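Long-range contacts in Lmo2445 protein (Listeria monocytogenes EGD-e, PDB 5HZL), which is of unknown function but is a secreted, calcium-binding internalin-like protein built around leucine-rich repeats: residues A[26-31]-A[62-67]; A[58-63]-A[84-89]; A[71-76]-A[94-99]; A[107-112]-A[128-133]. All coordinates share one frame; numbering follows the deposited sequence.

Interaction 1 (A[26-31]-A[62-67]); sequences VEAIAE and LGLTGE. With CA (calcium ion), chain B.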
loop_
_atom_site.group_PDB
_atom_site.type_symbol
_atom_site.label_atom_id
_atom_site.label_comp_id
_atom_site.label_asym_id
_atom_site.label_seq_id
_atom_site.Cartn_x
_atom_site.Cartn_y
_atom_site.Cartn_z
ATOM N N VAL A 26 -25.448 10.128 3.877
ATOM C CA VAL A 26 -25.024 9.315 2.754
ATOM C C VAL A 26 -25.894 8.079 2.928
ATOM O O VAL A 26 -25.738 7.359 3.927
ATOM C CB VAL A 26 -23.530 8.947 2.820
ATOM C CG1 VAL A 26 -23.169 7.952 1.728
ATOM C CG2 VAL A 26 -22.660 10.189 2.718
ATOM N N GLU A 27 -26.809 7.852 1.978
ATOM C CA GLU A 27 -27.755 6.712 2.021
ATOM C C GLU A 27 -27.171 5.404 2.593
ATOM O O GLU A 27 -27.612 4.921 3.651
ATOM C CB GLU A 27 -28.354 6.454 0.625
ATOM C CG GLU A 27 -29.363 5.306 0.572
ATOM C CD GLU A 27 -29.923 5.044 -0.823
ATOM O OE1 GLU A 27 -29.671 5.833 -1.772
ATOM O OE2 GLU A 27 -30.632 4.024 -0.959
ATOM N N ALA A 28 -26.169 4.872 1.887
ATOM C CA ALA A 28 -25.503 3.624 2.245
ATOM C C ALA A 28 -24.990 3.563 3.680
ATOM O O ALA A 28 -25.165 2.548 4.355
ATOM C CB ALA A 28 -24.358 3.375 1.289
ATOM N N ILE A 29 -24.361 4.642 4.134
ATOM C CA ILE A 29 -23.800 4.702 5.476
ATOM C C ILE A 29 -24.907 4.756 6.520
ATOM O O ILE A 29 -24.848 4.034 7.511
ATOM C CB ILE A 29 -22.780 5.857 5.614
ATOM C CG1 ILE A 29 -21.568 5.565 4.702
ATOM C CG2 ILE A 29 -22.328 6.028 7.065
ATOM C CD1 ILE A 29 -20.482 6.623 4.666
ATOM N N ALA A 30 -25.924 5.582 6.290
ATOM C CA ALA A 30 -27.045 5.678 7.232
ATOM C C ALA A 30 -27.820 4.359 7.352
ATOM O O ALA A 30 -28.299 4.014 8.436
ATOM C CB ALA A 30 -27.975 6.817 6.850
ATOM N N GLU A 31 -27.946 3.630 6.248
ATOM C CA GLU A 31 -28.641 2.323 6.264
ATOM C C GLU A 31 -27.807 1.309 7.011
ATOM O O GLU A 31 -28.352 0.465 7.695
ATOM C CB GLU A 31 -28.930 1.818 4.868
ATOM C CG GLU A 31 -29.981 2.627 4.144
ATOM C CD GLU A 31 -30.183 2.171 2.714
ATOM O OE1 GLU A 31 -29.198 1.760 2.044
ATOM O OE2 GLU A 31 -31.340 2.238 2.231
ATOM N N LEU A 62 -19.993 -1.443 -0.275
ATOM C CA LEU A 62 -21.133 -0.494 -0.443
ATOM C C LEU A 62 -20.854 0.624 -1.462
ATOM O O LEU A 62 -21.561 1.625 -1.499
ATOM C CB LEU A 62 -21.519 0.142 0.905
ATOM C CG LEU A 62 -21.981 -0.787 2.029
ATOM C CD1 LEU A 62 -22.073 -0.034 3.348
ATOM C CD2 LEU A 62 -23.293 -1.461 1.679
ATOM N N GLY A 63 -19.828 0.464 -2.285
ATOM C CA GLY A 63 -19.522 1.483 -3.279
ATOM C C GLY A 63 -19.110 2.845 -2.748
ATOM O O GLY A 63 -19.134 3.824 -3.495
ATOM N N LEU A 64 -18.695 2.892 -1.480
ATOM C CA LEU A 64 -18.306 4.140 -0.833
ATOM C C LEU A 64 -16.958 4.726 -1.295
ATOM O O LEU A 64 -15.998 4.002 -1.526
ATOM C CB LEU A 64 -18.239 3.935 0.685
ATOM C CG LEU A 64 -19.477 3.420 1.417
ATOM C CD1 LEU A 64 -19.165 3.146 2.876
ATOM C CD2 LEU A 64 -20.611 4.406 1.315
ATOM N N THR A 65 -16.922 6.052 -1.404
ATOM C CA THR A 65 -15.741 6.807 -1.768
ATOM C C THR A 65 -15.205 7.409 -0.479
ATOM O O THR A 65 -15.839 7.282 0.552
ATOM C CB THR A 65 -16.097 7.963 -2.719
ATOM O OG1 THR A 65 -17.033 8.842 -2.082
ATOM C CG2 THR A 65 -16.708 7.438 -3.989
ATOM N N GLY A 66 -14.043 8.061 -0.539
ATOM C CA GLY A 66 -13.443 8.742 0.624
ATOM C C GLY A 66 -14.390 9.817 1.152
ATOM O O GLY A 66 -14.598 9.913 2.358
ATOM N N GLU A 67 -14.945 10.626 0.241
ATOM C CA GLU A 67 -15.941 11.665 0.569
ATOM C C GLU A 67 -17.099 11.109 1.380
ATOM O O GLU A 67 -17.498 11.692 2.376
ATOM C CB GLU A 67 -16.549 12.248 -0.715
ATOM C CG GLU A 67 -15.826 13.404 -1.382
ATOM C CD GLU A 67 -16.105 14.739 -0.694
ATOM O OE1 GLU A 67 -16.056 15.789 -1.379
ATOM O OE2 GLU A 67 -16.416 14.753 0.516
HETATM CA CA CA B . -30.763 1.615 -0.032
#

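Interaction 2 (A[58-63]-A[84-89]); sequences PLPSLG and AIWSNN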
loop_
_atom_site.group_PDB
_atom_site.type_symbol
_atom_site.label_atom_id
_atom_site.label_comp_id
_atom_site.label_asym_id
_atom_site.label_seq_id
_atom_site.Cartn_x
_atom_site.Cartn_y
_atom_site.Cartn_z
ATOM N N PRO A 58 -19.339 -1.723 10.363
ATOM C CA PRO A 58 -19.431 -2.597 9.203
ATOM C C PRO A 58 -19.933 -1.892 7.956
ATOM O O PRO A 58 -21.135 -1.776 7.750
ATOM C CB PRO A 58 -20.423 -3.667 9.660
ATOM C CG PRO A 58 -21.337 -2.938 10.570
ATOM C CD PRO A 58 -20.536 -1.843 11.219
ATOM N N LEU A 59 -18.989 -1.460 7.125
ATOM C CA LEU A 59 -19.276 -0.785 5.869
ATOM C C LEU A 59 -18.637 -1.463 4.655
ATOM O O LEU A 59 -18.225 -0.768 3.726
ATOM C CB LEU A 59 -18.769 0.644 5.958
ATOM C CG LEU A 59 -19.414 1.524 7.013
ATOM C CD1 LEU A 59 -18.750 2.884 6.986
ATOM C CD2 LEU A 59 -20.899 1.660 6.755
ATOM N N PRO A 60 -18.547 -2.816 4.640
ATOM C CA PRO A 60 -17.919 -3.376 3.450
ATOM C C PRO A 60 -18.830 -3.462 2.254
ATOM O O PRO A 60 -20.031 -3.564 2.400
ATOM C CB PRO A 60 -17.570 -4.801 3.878
ATOM C CG PRO A 60 -18.625 -5.132 4.846
ATOM C CD PRO A 60 -18.853 -3.870 5.624
ATOM N N SER A 61 -18.210 -3.415 1.085
ATOM C CA SER A 61 -18.859 -3.573 -0.206
ATOM C C SER A 61 -20.119 -2.766 -0.387
ATOM O O SER A 61 -21.171 -3.331 -0.630
ATOM C CB SER A 61 -19.119 -5.081 -0.426
ATOM O OG SER A 61 -19.540 -5.377 -1.746
ATOM N N LEU A 62 -19.993 -1.443 -0.275
ATOM C CA LEU A 62 -21.133 -0.494 -0.443
ATOM C C LEU A 62 -20.854 0.624 -1.462
ATOM O O LEU A 62 -21.561 1.625 -1.499
ATOM C CB LEU A 62 -21.519 0.142 0.905
ATOM C CG LEU A 62 -21.981 -0.787 2.029
ATOM C CD1 LEU A 62 -22.073 -0.034 3.348
ATOM C CD2 LEU A 62 -23.293 -1.461 1.679
ATOM N N GLY A 63 -19.828 0.464 -2.285
ATOM C CA GLY A 63 -19.522 1.483 -3.279
ATOM C C GLY A 63 -19.110 2.845 -2.748
ATOM O O GLY A 63 -19.134 3.824 -3.495
ATOM N N ALA A 84 -14.482 -1.806 9.168
ATOM C CA ALA A 84 -14.580 -2.744 8.052
ATOM C C ALA A 84 -15.025 -1.990 6.786
ATOM O O ALA A 84 -16.215 -1.666 6.644
ATOM C CB ALA A 84 -15.580 -3.835 8.394
ATOM N N ILE A 85 -14.082 -1.709 5.883
ATOM C CA ILE A 85 -14.374 -0.973 4.647
ATOM C C ILE A 85 -13.881 -1.657 3.374
ATOM O O ILE A 85 -13.684 -1.004 2.353
ATOM C CB ILE A 85 -13.813 0.474 4.708
ATOM C CG1 ILE A 85 -12.316 0.463 5.010
ATOM C CG2 ILE A 85 -14.544 1.298 5.757
ATOM C CD1 ILE A 85 -11.679 1.831 5.040
ATOM N N TRP A 86 -13.727 -2.972 3.419
ATOM C CA TRP A 86 -13.258 -3.725 2.252
ATOM C C TRP A 86 -14.277 -3.781 1.109
ATOM O O TRP A 86 -15.464 -3.722 1.349
ATOM C CB TRP A 86 -12.787 -5.130 2.660
ATOM C CG TRP A 86 -13.708 -5.938 3.547
ATOM C CD1 TRP A 86 -13.707 -5.964 4.910
ATOM C CD2 TRP A 86 -14.724 -6.855 3.132
ATOM N NE1 TRP A 86 -14.672 -6.821 5.373
ATOM C CE2 TRP A 86 -15.308 -7.390 4.308
ATOM C CE3 TRP A 86 -15.205 -7.271 1.889
ATOM C CZ2 TRP A 86 -16.349 -8.327 4.276
ATOM C CZ3 TRP A 86 -16.253 -8.212 1.851
ATOM C CH2 TRP A 86 -16.810 -8.726 3.041
ATOM N N SER A 87 -13.773 -3.894 -0.122
ATOM C CA SER A 87 -14.562 -3.950 -1.368
ATOM C C SER A 87 -15.331 -2.647 -1.714
ATOM O O SER A 87 -16.375 -2.683 -2.362
ATOM C CB SER A 87 -15.461 -5.193 -1.423
ATOM O OG SER A 87 -14.687 -6.378 -1.474
ATOM N N ASN A 88 -14.812 -1.503 -1.255
ATOM C CA ASN A 88 -15.382 -0.178 -1.541
ATOM C C ASN A 88 -14.608 0.447 -2.685
ATOM O O ASN A 88 -13.808 -0.231 -3.297
ATOM C CB ASN A 88 -15.430 0.686 -0.276
ATOM C CG ASN A 88 -16.641 0.377 0.591
ATOM O OD1 ASN A 88 -17.778 0.415 0.119
ATOM N ND2 ASN A 88 -16.409 0.124 1.868
ATOM N N ASN A 89 -14.851 1.714 -2.993
ATOM C CA ASN A 89 -14.190 2.418 -4.102
ATOM C C ASN A 89 -13.768 3.793 -3.566
ATOM O O ASN A 89 -14.244 4.855 -3.980
ATOM C CB ASN A 89 -15.207 2.538 -5.223
ATOM C CG ASN A 89 -14.626 3.130 -6.468
ATOM O OD1 ASN A 89 -13.433 2.992 -6.746
ATOM N ND2 ASN A 89 -15.465 3.783 -7.239
HETATM O O HOH W 1 -18.041 -1.305 -3.935
#

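Interaction 3 (A[71-76]-A[94-99]); sequences VLNNEV and PDLSEA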
loop_
_atom_site.group_PDB
_atom_site.type_symbol
_atom_site.label_atom_id
_atom_site.label_comp_id
_atom_site.label_asym_id
_atom_site.label_seq_id
_atom_site.Cartn_x
_atom_site.Cartn_y
_atom_site.Cartn_z
ATOM N N VAL A 71 -18.064 11.559 6.236
ATOM C CA VAL A 71 -19.285 11.813 7.004
ATOM C C VAL A 71 -19.247 11.205 8.424
ATOM O O VAL A 71 -19.892 11.743 9.334
ATOM C CB VAL A 71 -20.512 11.345 6.184
ATOM C CG1 VAL A 71 -21.686 10.955 7.041
ATOM C CG2 VAL A 71 -20.896 12.414 5.163
ATOM N N LEU A 72 -18.491 10.115 8.607
ATOM C CA LEU A 72 -18.330 9.459 9.918
ATOM C C LEU A 72 -17.788 10.430 10.983
ATOM O O LEU A 72 -18.116 10.301 12.178
ATOM C CB LEU A 72 -17.439 8.219 9.817
ATOM C CG LEU A 72 -17.999 7.045 9.003
ATOM C CD1 LEU A 72 -16.955 5.951 8.812
ATOM C CD2 LEU A 72 -19.259 6.463 9.638
ATOM N N ASN A 73 -16.976 11.399 10.548
ATOM C CA ASN A 73 -16.451 12.432 11.448
ATOM C C ASN A 73 -17.510 13.383 12.032
ATOM O O ASN A 73 -17.184 14.227 12.870
ATOM C CB ASN A 73 -15.322 13.205 10.777
ATOM C CG ASN A 73 -14.068 12.376 10.641
ATOM O OD1 ASN A 73 -13.712 11.641 11.558
ATOM N ND2 ASN A 73 -13.370 12.511 9.521
ATOM N N ASN A 74 -18.763 13.250 11.593
ATOM C CA ASN A 74 -19.854 14.049 12.154
ATOM C C ASN A 74 -20.187 13.603 13.557
ATOM O O ASN A 74 -20.949 14.264 14.220
ATOM C CB ASN A 74 -21.132 13.983 11.311
ATOM C CG ASN A 74 -21.004 14.709 9.983
ATOM O OD1 ASN A 74 -19.975 15.318 9.677
ATOM N ND2 ASN A 74 -22.061 14.651 9.182
ATOM N N GLU A 75 -19.646 12.472 13.996
ATOM C CA GLU A 75 -19.888 11.985 15.347
ATOM C C GLU A 75 -18.650 11.271 15.879
ATOM O O GLU A 75 -17.622 11.198 15.212
ATOM C CB GLU A 75 -21.094 11.030 15.375
ATOM C CG GLU A 75 -22.405 11.589 14.832
ATOM C CD GLU A 75 -22.918 12.816 15.574
ATOM O OE1 GLU A 75 -22.462 13.130 16.706
ATOM O OE2 GLU A 75 -23.804 13.469 15.001
ATOM N N VAL A 76 -18.767 10.761 17.094
ATOM C CA VAL A 76 -17.703 10.035 17.758
ATOM C C VAL A 76 -18.251 8.679 18.210
ATOM O O VAL A 76 -19.176 8.630 19.027
ATOM C CB VAL A 76 -17.197 10.814 19.000
ATOM C CG1 VAL A 76 -16.163 9.997 19.770
ATOM C CG2 VAL A 76 -16.633 12.169 18.592
ATOM N N PRO A 94 -10.191 9.412 4.079
ATOM C CA PRO A 94 -10.040 10.532 5.008
ATOM C C PRO A 94 -9.435 10.117 6.363
ATOM O O PRO A 94 -9.272 8.918 6.667
ATOM C CB PRO A 94 -11.482 11.006 5.205
ATOM C CG PRO A 94 -12.283 9.744 5.086
ATOM C CD PRO A 94 -11.584 8.923 4.034
ATOM N N ASP A 95 -9.093 11.135 7.147
ATOM C CA ASP A 95 -8.547 10.982 8.492
ATOM C C ASP A 95 -9.782 10.822 9.393
ATOM O O ASP A 95 -10.499 11.797 9.640
ATOM C CB ASP A 95 -7.715 12.231 8.841
ATOM C CG ASP A 95 -7.162 12.230 10.269
ATOM O OD1 ASP A 95 -7.691 11.508 11.143
ATOM O OD2 ASP A 95 -6.197 12.996 10.512
ATOM N N LEU A 96 -10.024 9.599 9.866
ATOM C CA LEU A 96 -11.176 9.283 10.723
ATOM C C LEU A 96 -10.857 9.177 12.227
ATOM O O LEU A 96 -11.674 8.652 12.988
ATOM C CB LEU A 96 -11.840 7.983 10.242
ATOM C CG LEU A 96 -12.417 7.962 8.820
ATOM C CD1 LEU A 96 -12.841 6.564 8.434
ATOM C CD2 LEU A 96 -13.590 8.922 8.685
ATOM N N SER A 97 -9.701 9.688 12.660
ATOM C CA SER A 97 -9.302 9.636 14.083
ATOM C C SER A 97 -10.241 10.393 15.028
ATOM O O SER A 97 -10.304 10.095 16.213
ATOM C CB SER A 97 -7.889 10.184 14.266
ATOM O OG SER A 97 -7.804 11.536 13.856
ATOM N N GLU A 98 -10.950 11.372 14.480
ATOM C CA GLU A 98 -11.901 12.199 15.228
ATOM C C GLU A 98 -13.109 11.300 15.605
ATOM O O GLU A 98 -13.589 11.305 16.738
ATOM C CB GLU A 98 -12.346 13.383 14.333
ATOM C CG GLU A 98 -12.945 14.605 15.030
ATOM C CD GLU A 98 -11.913 15.451 15.803
ATOM O OE1 GLU A 98 -10.696 15.114 15.791
ATOM O OE2 GLU A 98 -12.323 16.476 16.421
ATOM N N ALA A 99 -13.558 10.510 14.635
ATOM C CA ALA A 99 -14.695 9.603 14.805
ATOM C C ALA A 99 -14.377 8.249 15.421
ATOM O O ALA A 99 -15.260 7.614 16.006
ATOM C CB ALA A 99 -15.359 9.365 13.455
#

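Interaction 4 (A[107-112]-A[128-133]); sequences EANGAN and DLSQNN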
loop_
_atom_site.group_PDB
_atom_site.type_symbol
_atom_site.label_atom_id
_atom_site.label_comp_id
_atom_site.label_asym_id
_atom_site.label_seq_id
_atom_site.Cartn_x
_atom_site.Cartn_y
_atom_site.Cartn_z
ATOM N N GLU A 107 -9.772 -3.270 8.482
ATOM C CA GLU A 107 -9.867 -4.317 7.473
ATOM C C GLU A 107 -10.380 -3.644 6.209
ATOM O O GLU A 107 -11.583 -3.438 6.047
ATOM C CB GLU A 107 -10.765 -5.448 7.960
ATOM C CG GLU A 107 -10.108 -6.282 9.056
ATOM C CD GLU A 107 -11.020 -7.345 9.655
ATOM O OE1 GLU A 107 -12.273 -7.245 9.519
ATOM O OE2 GLU A 107 -10.477 -8.279 10.300
ATOM N N ALA A 108 -9.439 -3.310 5.321
ATOM C CA ALA A 108 -9.718 -2.583 4.080
ATOM C C ALA A 108 -9.158 -3.198 2.804
ATOM O O ALA A 108 -8.640 -2.493 1.938
ATOM C CB ALA A 108 -9.203 -1.161 4.243
ATOM N N ASN A 109 -9.279 -4.510 2.686
ATOM C CA ASN A 109 -8.823 -5.229 1.498
ATOM C C ASN A 109 -9.641 -4.845 0.256
ATOM O O ASN A 109 -10.857 -4.698 0.346
ATOM C CB ASN A 109 -9.008 -6.747 1.702
ATOM C CG ASN A 109 -8.665 -7.550 0.462
ATOM O OD1 ASN A 109 -9.545 -7.949 -0.278
ATOM N ND2 ASN A 109 -7.388 -7.717 0.189
ATOM N N GLY A 110 -8.976 -4.700 -0.891
ATOM C CA GLY A 110 -9.644 -4.394 -2.166
ATOM C C GLY A 110 -10.681 -3.299 -2.136
ATOM O O GLY A 110 -11.762 -3.438 -2.697
ATOM N N ALA A 111 -10.329 -2.199 -1.481
ATOM C CA ALA A 111 -11.204 -1.057 -1.331
ATOM C C ALA A 111 -10.799 0.107 -2.230
ATOM O O ALA A 111 -11.274 1.229 -2.050
ATOM C CB ALA A 111 -11.180 -0.630 0.120
ATOM N N ASN A 112 -9.919 -0.170 -3.187
ATOM C CA ASN A 112 -9.402 0.832 -4.132
ATOM C C ASN A 112 -8.863 2.134 -3.505
ATOM O O ASN A 112 -9.038 3.222 -4.068
ATOM C CB ASN A 112 -10.442 1.141 -5.214
ATOM C CG ASN A 112 -9.853 1.907 -6.389
ATOM O OD1 ASN A 112 -8.682 1.759 -6.721
ATOM N ND2 ASN A 112 -10.671 2.714 -7.035
ATOM N N ASP A 128 -5.111 -4.054 7.464
ATOM C CA ASP A 128 -5.122 -4.907 6.248
ATOM C C ASP A 128 -5.456 -4.009 5.046
ATOM O O ASP A 128 -6.620 -3.729 4.768
ATOM C CB ASP A 128 -6.140 -6.060 6.372
ATOM C CG ASP A 128 -6.161 -7.015 5.132
ATOM O OD1 ASP A 128 -5.292 -6.909 4.233
ATOM O OD2 ASP A 128 -7.058 -7.906 5.064
ATOM N N LEU A 129 -4.413 -3.557 4.352
ATOM C CA LEU A 129 -4.533 -2.679 3.187
ATOM C C LEU A 129 -4.115 -3.393 1.908
ATOM O O LEU A 129 -3.745 -2.769 0.917
ATOM C CB LEU A 129 -3.679 -1.430 3.413
ATOM C CG LEU A 129 -4.163 -0.505 4.525
ATOM C CD1 LEU A 129 -3.076 0.461 4.961
ATOM C CD2 LEU A 129 -5.411 0.250 4.086
ATOM N N SER A 130 -4.205 -4.713 1.928
ATOM C CA SER A 130 -3.847 -5.506 0.776
ATOM C C SER A 130 -4.838 -5.306 -0.382
ATOM O O SER A 130 -6.021 -5.096 -0.164
ATOM C CB SER A 130 -3.842 -6.979 1.176
ATOM O OG SER A 130 -5.126 -7.385 1.634
ATOM N N GLN A 131 -4.323 -5.363 -1.605
ATOM C CA GLN A 131 -5.115 -5.248 -2.818
ATOM C C GLN A 131 -5.766 -3.907 -3.083
ATOM O O GLN A 131 -6.823 -3.808 -3.718
ATOM C CB GLN A 131 -6.084 -6.425 -2.947
ATOM C CG GLN A 131 -5.335 -7.747 -3.107
ATOM C CD GLN A 131 -6.248 -8.939 -3.269
ATOM O OE1 GLN A 131 -7.246 -9.104 -2.562
ATOM N NE2 GLN A 131 -5.889 -9.797 -4.181
ATOM N N ASN A 132 -5.101 -2.869 -2.596
ATOM C CA ASN A 132 -5.527 -1.501 -2.822
ATOM C C ASN A 132 -4.691 -0.988 -4.008
ATOM O O ASN A 132 -4.201 -1.800 -4.794
ATOM C CB ASN A 132 -5.451 -0.690 -1.532
ATOM C CG ASN A 132 -6.607 -1.000 -0.597
ATOM O OD1 ASN A 132 -7.761 -0.712 -0.912
ATOM N ND2 ASN A 132 -6.301 -1.539 0.577
ATOM N N ASN A 133 -4.529 0.320 -4.157
ATOM C CA ASN A 133 -3.804 0.820 -5.304
ATOM C C ASN A 133 -3.128 2.144 -5.012
ATOM O O ASN A 133 -3.517 3.198 -5.543
ATOM C CB ASN A 133 -4.789 0.965 -6.470
ATOM C CG ASN A 133 -4.095 1.228 -7.796
ATOM O OD1 ASN A 133 -2.911 0.871 -7.994
ATOM N ND2 ASN A 133 -4.829 1.838 -8.724
HETATM O O HOH W 2 -8.827 -2.214 -4.834
#

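Interaction 1 (A[26-31]-A[62-67])
Ala-28 and Ile-29 of the N-terminal helical cap rest on Leu-62 and Leu-64, at the start of the leucine-rich repeat array. This is the cap-to-repeat junction of an internalin-like fold. Helix 27-36 lies over the turn that leads from strand 56-58 into helix 66-70.

Apolar packing joins the two segments. Leu-64 is buried and takes the largest share. Its CD2 methyl lies 3.7 Å from Ile-29 CG1, while its CD1 is 3.9 Å from the same Ile-29 CG1. Both methyls meet the same stretch of the isoleucine chain, and the side chains cross at a slant. CD2 of Leu-64 also reaches Ala-28 CB at 3.9 Å, and Val-26 CG1 lies further off, 4.4 Å from that methyl. Ile-29 turns CG1 anti to its carbonyl carbon (chi1 -65°), which brings this branch over Leu-64. Leu-62 is more exposed. Its CB lies 4.3 Å from Ala-28 CB, and its CD1 passes near the Ala-28 carbonyl oxygen. Beyond the pair, Leu-64 also packs on Leu-69 of helix 66-70, and Ile-29 on Leu-72.

In this contact the metal is bound by helix 27-36 alone. Glu-27 and Glu-31 are one helical turn apart, so their carboxylates can share one calcium ion. Both side chains are extended beyond CG, and their carboxylates converge on the ion. The ion would offset the two nearby negative charges. Glu-27 binds through a single oxygen, OE2, at 2.6 Å from the calcium. Glu-31 grips it with both oxygens, OE1 at 2.6 Å and OE2 at 2.4 Å from the calcium.

Interaction 2 (A[58-63]-A[84-89])
Pro-60 lays its ring over one face of the Trp-86 indole. Its CB sits 3.6 Å from the centroid of the six-membered ring, close to the ring normal. This is a CH-pi contact. Trp-86 has CG in the crowded position between its backbone N and carbonyl carbon (chi1 49°), and this folds the indole back under the proline. Both residues lie on the outer side of the turn. The proline ring also reaches Ala-84 with CD.

Asn-88 works on the inner side. Its amide spans the gap to the preceding turn. ND2 donates to Leu-59 O at 2.7 Å, with that oxygen nearly in the amide plane. The same ND2 donates to Ile-85 O in its own turn, approaching from above that carbonyl plane. OD1 accepts from Leu-62 N at 2.9 Å, the N-H coming from above the carbonyl plane. It also takes the backbone N of Leu-64. Four bonds thus hold this buried amide, which fixes its rotation and satisfies main-chain groups of both turns.

The backbones run side by side, only 5° apart in direction. Pro-58 pairs with Ala-84 in a parallel bridge. Leu-59 N donates to Ala-84 O at 2.8 Å, and Ser-61 N to Trp-86 O at 2.8 Å. Further along, a water takes a weak bond from Gly-63 N and donates to Ser-87 O. Leu-59 CB and Ile-85 CG2 meet on the core side.

Parallel turns stitched by a buried asparagine, which follows two core aliphatic residues, are the signature of the leucine-rich repeat.

Interaction 3 (A[71-76]-A[94-99])
Two turns of the leucine-rich repeat coil meet here on the stretch that returns to the next parallel strand, and Asn-73 of the 3-10 segment 71-74 reaches across to Asp-95 and Ala-99. Its ND2 donates to Asp-95 O at 3.0 Å, with the donor tilted out of the carbonyl plane. Its OD1 takes a weak bond from Ala-99 N, 3.3 Å away. CG lies anti to the carbonyl carbon of Asn-73 (chi1 -71°), and this sends the amide across to the other loop. There the amide passes at about a right angle to Leu-96, whose CD2 lies 3.7 Å from ND2.

On the apolar side of the contact, Leu-72 CB lies 4.1 Å from Leu-96 CD2 and 4.3 Å from Ala-99 CB. Further on, Val-76 CG2 touches Glu-98 O, 3.7 Å away.

Within the partner loop, Asp-95 OD1 accepts a bond from the backbone N of Ser-97, an Asx turn, and a second one from Ser-97 OG. With one sound bond and one weak one, the Asn-73 amide has both ends engaged by backbone groups, which should limit its rotation, while Leu-72, Leu-96 and Ala-99 supply the apolar part.

Interaction 4 (A[107-112]-A[128-133])
Asn-109 leans onto the turn Leu-129 to Asn-132, a type II beta turn. Its CB lies 3.9 Å from Ser-130 O and near Asp-128 OD2. CG is anti to the backbone N (chi1 175°), which brings the amide nitrogen to Ser-130 OG and Gln-131 OE1. OD1 lies near Gln-131 OE1, also an acceptor, and makes no bond to it. Asn-109 ND2 donates to Ser-130 OG at 2.7 Å. A second bond from Asn-109 ND2 goes to Gln-131 OE1 at 3.1 Å. Both partners lie nearly in the amide plane. Ser-130 OG in turn donates to Asp-128 OD1, so a chain of hydrogen bonds runs from Asn-109 through the Ser-130 hydroxyl to Asp-128. This arrangement fixes the orientation of the Asn-109 amide.

Asn-132 holds the inner side. Its ND2 bonds Ala-108 O at 2.9 Å and, within its own turn, Leu-129 O. Its OD1 accepts from Ala-111 N at 3.0 Å and also from Ile-113 N. Gly-110 N bonds Ser-130 O. A water joins Asn-112 N to Gln-131 O.

Strands 105-107 and 126-128 lie next to each other in the parallel sheet, with Glu-107 paired to Asp-128 and Ala-108 N bonded to Asp-128 O. Strand 82-84 flanks the pair on one side and strand 149-151 on the other. Ala-108 and Leu-129 both pack on Ile-113 of strand 113-115.

In the fold
From the N terminus, interaction 1 comes first, closing a loop of 30 residues and setting the calcium-binding cap helix against the first repeat turn. Its second segment begins on Leu-62 and Gly-63, where the first segment of interaction 2 ends, and Leu-64 and Asn-89 join the two. Interactions 2, 3 and 4 close shorter loops of 20, 17 and 15 residues, and none nests within another. Interactions 2 and 3 cross: their segments alternate along the chain, and they meet where Leu-59 touches Leu-72. Interaction 4 follows in series and touches interaction 2 through Asn-89 and Asn-112. Interaction 1 ties the cap to the coil, and the other three tie neighbouring turns of the coil to each other.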